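Local coordinates for protein PilX (Neisseria meningitidis, PDB 2OPE) that is a minor type IV pilin, thought to modulate the adhesion and aggregation properties of meningococcal pili, at residues Asn21-Phe26 and Arg44-Tyr49; Ser89-Ser94 and Tyr99-Ala104. One frame throughout, in Å; residues are numbered along the deposited sequence.

Contact 1: residues Asn21-Phe26 and Arg44-Tyr49; sequences NISKQF and RFVSGY
I22 meets the ring of F45 with its CG2 methyl, which comes within 3.6 Å of F45 CZ. The methyl stands oblique to the ring, and the two side chains cross at about a right angle. With CG1 beside the backbone N (chi1 -64°), CG2 falls anti to that N and becomes the branch that touches F45. One residue on, S23 puts its hydroxyl at the edge of the same ring, near its plane, with OG 3.7 Å from F45 CD1. S23 OG also lies 4.2 Å from V46 CG2. The F45 ring reaches across because its CG is anti to the backbone N (chi1 171°). The axes of the helical segments 21-26 and 44-48 run nearly antiparallel, at 158°, and come within 11.0 Å. The CA atoms of S23 and F45 are the nearest pair, at 8.0 Å. F45 continues onto I27. V46 packs on I19 and also touches L76, V61 and V63 of the sheet. The segments thus join helix 35-48 to helix 5-28, the part of the long N-terminal pilin helix kept in this fragment. The contact is mostly apolar and modest, 156 Å² buried with both sides summed. The S23 hydroxyl is hydrogen-bonded to I19 O, so it can lie against the F45 ring edge without needing a partner in helix 35-48. What joins the segments is therefore mainly van der Waals contact.

Contact 2: residues Ser89-Ser94 and Tyr99-Ala104; sequences SVWMNS and YKCRDA
Y99 lays its ring over the outer part of one face of the W91 indole, the two side chains pointing the same way. The planes are almost parallel, at 5°. The Y99 ring and the six-membered ring of W91 have centroids 4.5 Å apart, an offset stack with little overlap. Y99 CE1 comes 3.4 Å from W91 CZ2. W91 reaches this place with CG between its backbone N and carbonyl carbon (chi1 75°). Its NE1 is hydrogen-bonded to L111 O, which holds the indole in position, and H110 also stacks on it. Y99 N gives W91 O a 2.9 Å bond, bent at the hydrogen (134°); the return bond from W91 N to Y99 O is weak. K100 faces V90 in a non-hydrogen-bonded pair and makes a cation-pi contact with F123. C101 then pairs with S89, C101 N to S89 O at 2.8 Å and S89 N to C101 O at 2.9 Å. Each N-H is nearly straight but comes from above the plane of the other carbonyl. C101 SG lies at the indole edge, 3.7 Å from W91 CD1. D103 is the N-cap of helix 104-109: its side chain caps a backbone N of the first turn, and OD2 is also hydrogen-bonded to S106 OG. A104 CB lies 3.8 Å from S89 OG, a hydroxyl hydrogen-bonded to T87 O. S89, W91, Y99 and C101 share one face of the sheet, V90 and K100 the other. This hairpin belongs to the antiparallel sheet of the globular head, and the C101-C120 disulfide bounds the C-terminal D-region, as in type IV pilins. The indole meets an aromatic ring and a disulfide sulfur while its N-H is satisfied; backbone bonds and dispersion together join the hairpin.

Contact 1 and contact 2 lie in series along the chain, with centres about 17 Å apart. Their nearest atoms are about 5 Å apart and do not touch. Helix 5-28 relates them. At residues 21-26 it meets helix 35-48; in the turns just before, M16 touches V90 and M92, and N20 ND2 is hydrogen-bonded to N93 O. Strand 74-80 is a second bridge. S23 of contact 1 packs on its Y74, and M92 of contact 2 is joined to its L76 by backbone hydrogen bonding. Contact 1 is a small helix-helix junction, whereas contact 2 is a hairpin within the sheet.

Contact 1: residues Asn21-Phe26 and Arg44-Tyr49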
loop_
_atom_site.group_PDB
_atom_site.type_symbol
_atom_site.label_atom_id
_atom_site.label_comp_id
_atom_site.label_asym_id
_atom_site.label_seq_id
_atom_site.Cartn_x
_atom_site.Cartn_y
_atom_site.Cartn_z
ATOM N N ASN A 21 -9.058 0.689 -4.315
ATOM C CA ASN A 21 -10.302 0.600 -5.062
ATOM C C ASN A 21 -10.457 1.756 -6.062
ATOM O O ASN A 21 -10.951 1.562 -7.171
ATOM C CB ASN A 21 -11.507 0.508 -4.117
ATOM C CG ASN A 21 -11.634 -0.841 -3.506
ATOM O OD1 ASN A 21 -11.097 -1.802 -4.039
ATOM N ND2 ASN A 21 -12.375 -0.951 -2.404
ATOM N N ILE A 22 -10.033 2.949 -5.669
ATOM C CA ILE A 22 -10.060 4.061 -6.582
ATOM C C ILE A 22 -9.026 3.910 -7.703
ATOM O O ILE A 22 -9.277 4.336 -8.819
ATOM C CB ILE A 22 -9.756 5.344 -5.842
ATOM C CG1 ILE A 22 -10.859 5.644 -4.804
ATOM C CG2 ILE A 22 -9.564 6.532 -6.834
ATOM C CD1 ILE A 22 -10.598 6.959 -4.100
ATOM N N SER A 23 -7.838 3.377 -7.380
ATOM C CA SER A 23 -6.845 3.093 -8.370
ATOM C C SER A 23 -7.370 2.125 -9.420
ATOM O O SER A 23 -7.186 2.325 -10.617
ATOM C CB SER A 23 -5.575 2.516 -7.715
ATOM O OG SER A 23 -4.992 3.486 -6.828
ATOM N N LYS A 24 -8.003 1.058 -8.964
ATOM C CA LYS A 24 -8.472 0.033 -9.871
ATOM C C LYS A 24 -9.586 0.586 -10.798
ATOM O O LYS A 24 -9.578 0.382 -11.998
ATOM C CB LYS A 24 -8.942 -1.156 -9.034
ATOM C CG LYS A 24 -10.006 -2.070 -9.665
ATOM C CD LYS A 24 -10.375 -3.256 -8.744
ATOM C CE LYS A 24 -11.119 -4.430 -9.500
ATOM N NZ LYS A 24 -11.125 -5.728 -8.688
ATOM N N GLN A 25 -10.525 1.325 -10.225
ATOM C CA GLN A 25 -11.783 1.641 -10.904
ATOM C C GLN A 25 -11.664 2.951 -11.709
ATOM O O GLN A 25 -12.416 3.165 -12.639
ATOM C CB GLN A 25 -12.887 1.800 -9.860
ATOM C CG GLN A 25 -13.194 0.538 -9.095
ATOM C CD GLN A 25 -13.645 -0.633 -10.013
ATOM O OE1 GLN A 25 -14.294 -0.444 -11.045
ATOM N NE2 GLN A 25 -13.268 -1.827 -9.635
ATOM N N PHE A 26 -10.725 3.820 -11.318
ATOM C CA PHE A 26 -10.530 5.080 -11.996
ATOM C C PHE A 26 -9.214 5.143 -12.754
ATOM O O PHE A 26 -9.088 5.929 -13.667
ATOM C CB PHE A 26 -10.684 6.288 -11.024
ATOM C CG PHE A 26 -12.117 6.458 -10.528
ATOM C CD1 PHE A 26 -13.039 7.236 -11.240
ATOM C CD2 PHE A 26 -12.570 5.788 -9.401
ATOM C CE1 PHE A 26 -14.342 7.363 -10.808
ATOM C CE2 PHE A 26 -13.886 5.936 -8.965
ATOM C CZ PHE A 26 -14.750 6.722 -9.650
ATOM N N ARG A 44 1.373 9.399 -9.069
ATOM C CA ARG A 44 0.892 10.719 -8.638
ATOM C C ARG A 44 -0.292 10.598 -7.714
ATOM O O ARG A 44 -0.379 11.303 -6.727
ATOM C CB ARG A 44 0.470 11.560 -9.839
ATOM C CG ARG A 44 1.447 12.623 -10.178
ATOM C CD ARG A 44 1.047 13.336 -11.432
ATOM N NE ARG A 44 1.071 12.410 -12.554
ATOM C CZ ARG A 44 2.062 12.362 -13.432
ATOM N NH1 ARG A 44 2.012 11.492 -14.444
ATOM N NH2 ARG A 44 3.093 13.209 -13.307
ATOM N N PHE A 45 -1.237 9.733 -8.063
ATOM C CA PHE A 45 -2.459 9.644 -7.299
ATOM C C PHE A 45 -2.147 9.156 -5.891
ATOM O O PHE A 45 -2.495 9.791 -4.912
ATOM C CB PHE A 45 -3.502 8.710 -7.928
ATOM C CG PHE A 45 -4.671 8.479 -7.011
ATOM C CD1 PHE A 45 -4.958 7.199 -6.502
ATOM C CD2 PHE A 45 -5.387 9.554 -6.535
ATOM C CE1 PHE A 45 -6.013 7.012 -5.616
ATOM C CE2 PHE A 45 -6.437 9.373 -5.646
ATOM C CZ PHE A 45 -6.749 8.102 -5.183
ATOM N N VAL A 46 -1.486 8.014 -5.812
ATOM C CA VAL A 46 -1.119 7.410 -4.523
ATOM C C VAL A 46 -0.275 8.308 -3.648
ATOM O O VAL A 46 -0.534 8.446 -2.446
ATOM C CB VAL A 46 -0.354 6.092 -4.728
ATOM C CG1 VAL A 46 0.240 5.583 -3.368
ATOM C CG2 VAL A 46 -1.295 5.033 -5.432
ATOM N N SER A 47 0.738 8.926 -4.243
ATOM C CA SER A 47 1.654 9.717 -3.441
ATOM C C SER A 47 1.019 11.026 -3.035
ATOM O O SER A 47 1.418 11.635 -2.070
ATOM C CB SER A 47 2.991 9.960 -4.168
ATOM O OG SER A 47 2.841 10.894 -5.221
ATOM N N GLY A 48 0.016 11.469 -3.770
ATOM C CA GLY A 48 -0.620 12.729 -3.392
ATOM C C GLY A 48 -1.927 12.561 -2.615
ATOM O O GLY A 48 -2.595 13.524 -2.339
ATOM N N TYR A 49 -2.307 11.337 -2.287
ATOM C CA TYR A 49 -3.622 11.093 -1.712
ATOM C C TYR A 49 -3.548 11.496 -0.246
ATOM O O TYR A 49 -2.535 11.241 0.398
ATOM C CB TYR A 49 -4.009 9.611 -1.843
ATOM C CG TYR A 49 -5.277 9.243 -1.086
ATOM C CD1 TYR A 49 -6.520 9.605 -1.568
ATOM C CD2 TYR A 49 -5.218 8.562 0.133
ATOM C CE1 TYR A 49 -7.671 9.310 -0.870
ATOM C CE2 TYR A 49 -6.382 8.253 0.848
ATOM C CZ TYR A 49 -7.600 8.631 0.318
ATOM O OH TYR A 49 -8.756 8.331 0.983
#

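Contact 2: residues Ser89-Ser94 and Tyr99-Ala104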
loop_
_atom_site.group_PDB
_atom_site.type_symbol
_atom_site.label_atom_id
_atom_site.label_comp_id
_atom_site.label_asym_id
_atom_site.label_seq_id
_atom_site.Cartn_x
_atom_site.Cartn_y
_atom_site.Cartn_z
ATOM N N SER A 89 2.997 -2.419 9.833
ATOM C CA SER A 89 2.863 -1.927 8.477
ATOM C C SER A 89 1.793 -2.726 7.734
ATOM O O SER A 89 1.154 -3.604 8.316
ATOM C CB SER A 89 4.213 -1.983 7.769
ATOM O OG SER A 89 5.195 -1.307 8.556
ATOM N N VAL A 90 1.581 -2.397 6.456
ATOM C CA VAL A 90 0.611 -3.087 5.610
ATOM C C VAL A 90 1.187 -3.132 4.196
ATOM O O VAL A 90 1.918 -2.190 3.800
ATOM C CB VAL A 90 -0.719 -2.309 5.618
ATOM C CG1 VAL A 90 -1.673 -2.788 4.568
ATOM C CG2 VAL A 90 -1.361 -2.371 7.013
ATOM N N TRP A 91 0.907 -4.210 3.440
ATOM C CA TRP A 91 1.029 -4.116 1.982
ATOM C C TRP A 91 -0.165 -4.789 1.325
ATOM O O TRP A 91 -0.871 -5.580 1.958
ATOM C CB TRP A 91 2.386 -4.646 1.439
ATOM C CG TRP A 91 2.512 -6.157 1.434
ATOM C CD1 TRP A 91 2.873 -6.955 2.488
ATOM C CD2 TRP A 91 2.240 -7.049 0.328
ATOM N NE1 TRP A 91 2.862 -8.287 2.102
ATOM C CE2 TRP A 91 2.450 -8.371 0.793
ATOM C CE3 TRP A 91 1.795 -6.861 -0.992
ATOM C CZ2 TRP A 91 2.247 -9.497 -0.029
ATOM C CZ3 TRP A 91 1.618 -7.969 -1.794
ATOM C CH2 TRP A 91 1.836 -9.271 -1.309
ATOM N N MET A 92 -0.393 -4.483 0.052
ATOM C CA MET A 92 -1.433 -5.176 -0.721
ATOM C C MET A 92 -1.212 -5.152 -2.253
ATOM O O MET A 92 -0.465 -4.322 -2.803
ATOM C CB MET A 92 -2.865 -4.684 -0.310
ATOM C CG MET A 92 -3.098 -3.172 -0.551
ATOM S SD MET A 92 -4.669 -2.465 -0.003
ATOM C CE MET A 92 -4.739 -2.789 1.756
ATOM N N ASN A 93 -1.851 -6.134 -2.891
ATOM C CA ASN A 93 -2.016 -6.374 -4.337
ATOM C C ASN A 93 -3.009 -5.418 -4.979
ATOM O O ASN A 93 -3.985 -5.061 -4.317
ATOM C CB ASN A 93 -2.731 -7.783 -4.504
ATOM C CG ASN A 93 -1.753 -8.842 -4.682
ATOM O OD1 ASN A 93 -0.638 -8.505 -5.051
ATOM N ND2 ASN A 93 -2.071 -10.103 -4.373
ATOM N N SER A 94 -2.845 -5.128 -6.273
ATOM C CA SER A 94 -3.950 -4.576 -7.063
ATOM C C SER A 94 -5.052 -5.554 -7.239
ATOM O O SER A 94 -6.118 -5.165 -7.680
ATOM C CB SER A 94 -3.532 -4.162 -8.474
ATOM O OG SER A 94 -2.742 -5.159 -9.059
ATOM N N TYR A 99 -2.285 -7.521 3.562
ATOM C CA TYR A 99 -1.472 -8.133 4.624
ATOM C C TYR A 99 -1.185 -7.160 5.750
ATOM O O TYR A 99 -0.956 -5.985 5.521
ATOM C CB TYR A 99 -0.162 -8.680 4.039
ATOM C CG TYR A 99 -0.386 -9.740 2.991
ATOM C CD1 TYR A 99 -0.680 -9.400 1.666
ATOM C CD2 TYR A 99 -0.312 -11.092 3.311
ATOM C CE1 TYR A 99 -0.933 -10.380 0.714
ATOM C CE2 TYR A 99 -0.554 -12.068 2.358
ATOM C CZ TYR A 99 -0.842 -11.707 1.078
ATOM O OH TYR A 99 -1.047 -12.678 0.141
ATOM N N LYS A 100 -1.228 -7.651 6.977
ATOM C CA LYS A 100 -0.790 -6.876 8.144
ATOM C C LYS A 100 0.617 -7.337 8.510
ATOM O O LYS A 100 0.848 -8.531 8.717
ATOM C CB LYS A 100 -1.735 -7.078 9.318
ATOM C CG LYS A 100 -3.150 -6.310 9.246
ATOM C CD LYS A 100 -3.700 -6.214 10.671
ATOM C CE LYS A 100 -5.188 -5.795 10.811
ATOM N NZ LYS A 100 -5.514 -5.031 9.616
ATOM N N CYS A 101 1.555 -6.404 8.594
ATOM C CA CYS A 101 2.965 -6.763 8.791
ATOM C C CYS A 101 3.475 -6.252 10.091
ATOM O O CYS A 101 3.013 -5.207 10.576
ATOM C CB CYS A 101 3.842 -6.205 7.687
ATOM S SG CYS A 101 3.274 -6.674 6.114
ATOM N N ARG A 102 4.435 -7.002 10.647
ATOM C CA ARG A 102 4.960 -6.719 11.988
ATOM C C ARG A 102 6.043 -5.660 11.939
ATOM O O ARG A 102 6.335 -5.061 12.962
ATOM C CB ARG A 102 5.436 -7.984 12.708
ATOM C CG ARG A 102 4.302 -8.984 13.093
ATOM C CD ARG A 102 3.344 -8.486 14.201
ATOM N NE ARG A 102 4.053 -8.251 15.467
ATOM C CZ ARG A 102 3.511 -7.766 16.590
ATOM N NH1 ARG A 102 2.224 -7.440 16.665
ATOM N NH2 ARG A 102 4.273 -7.601 17.659
ATOM N N ASP A 103 6.566 -5.377 10.740
ATOM C CA ASP A 103 7.640 -4.369 10.537
ATOM C C ASP A 103 7.641 -3.897 9.100
ATOM O O ASP A 103 7.266 -4.665 8.208
ATOM C CB ASP A 103 8.996 -4.975 10.811
ATOM C CG ASP A 103 9.182 -6.305 10.103
ATOM O OD1 ASP A 103 8.765 -7.325 10.674
ATOM O OD2 ASP A 103 9.706 -6.346 8.962
ATOM N N ALA A 104 8.103 -2.658 8.884
ATOM C CA ALA A 104 8.251 -2.035 7.557
ATOM C C ALA A 104 9.049 -2.826 6.521
ATOM O O ALA A 104 8.671 -2.845 5.360
ATOM C CB ALA A 104 8.843 -0.594 7.688
#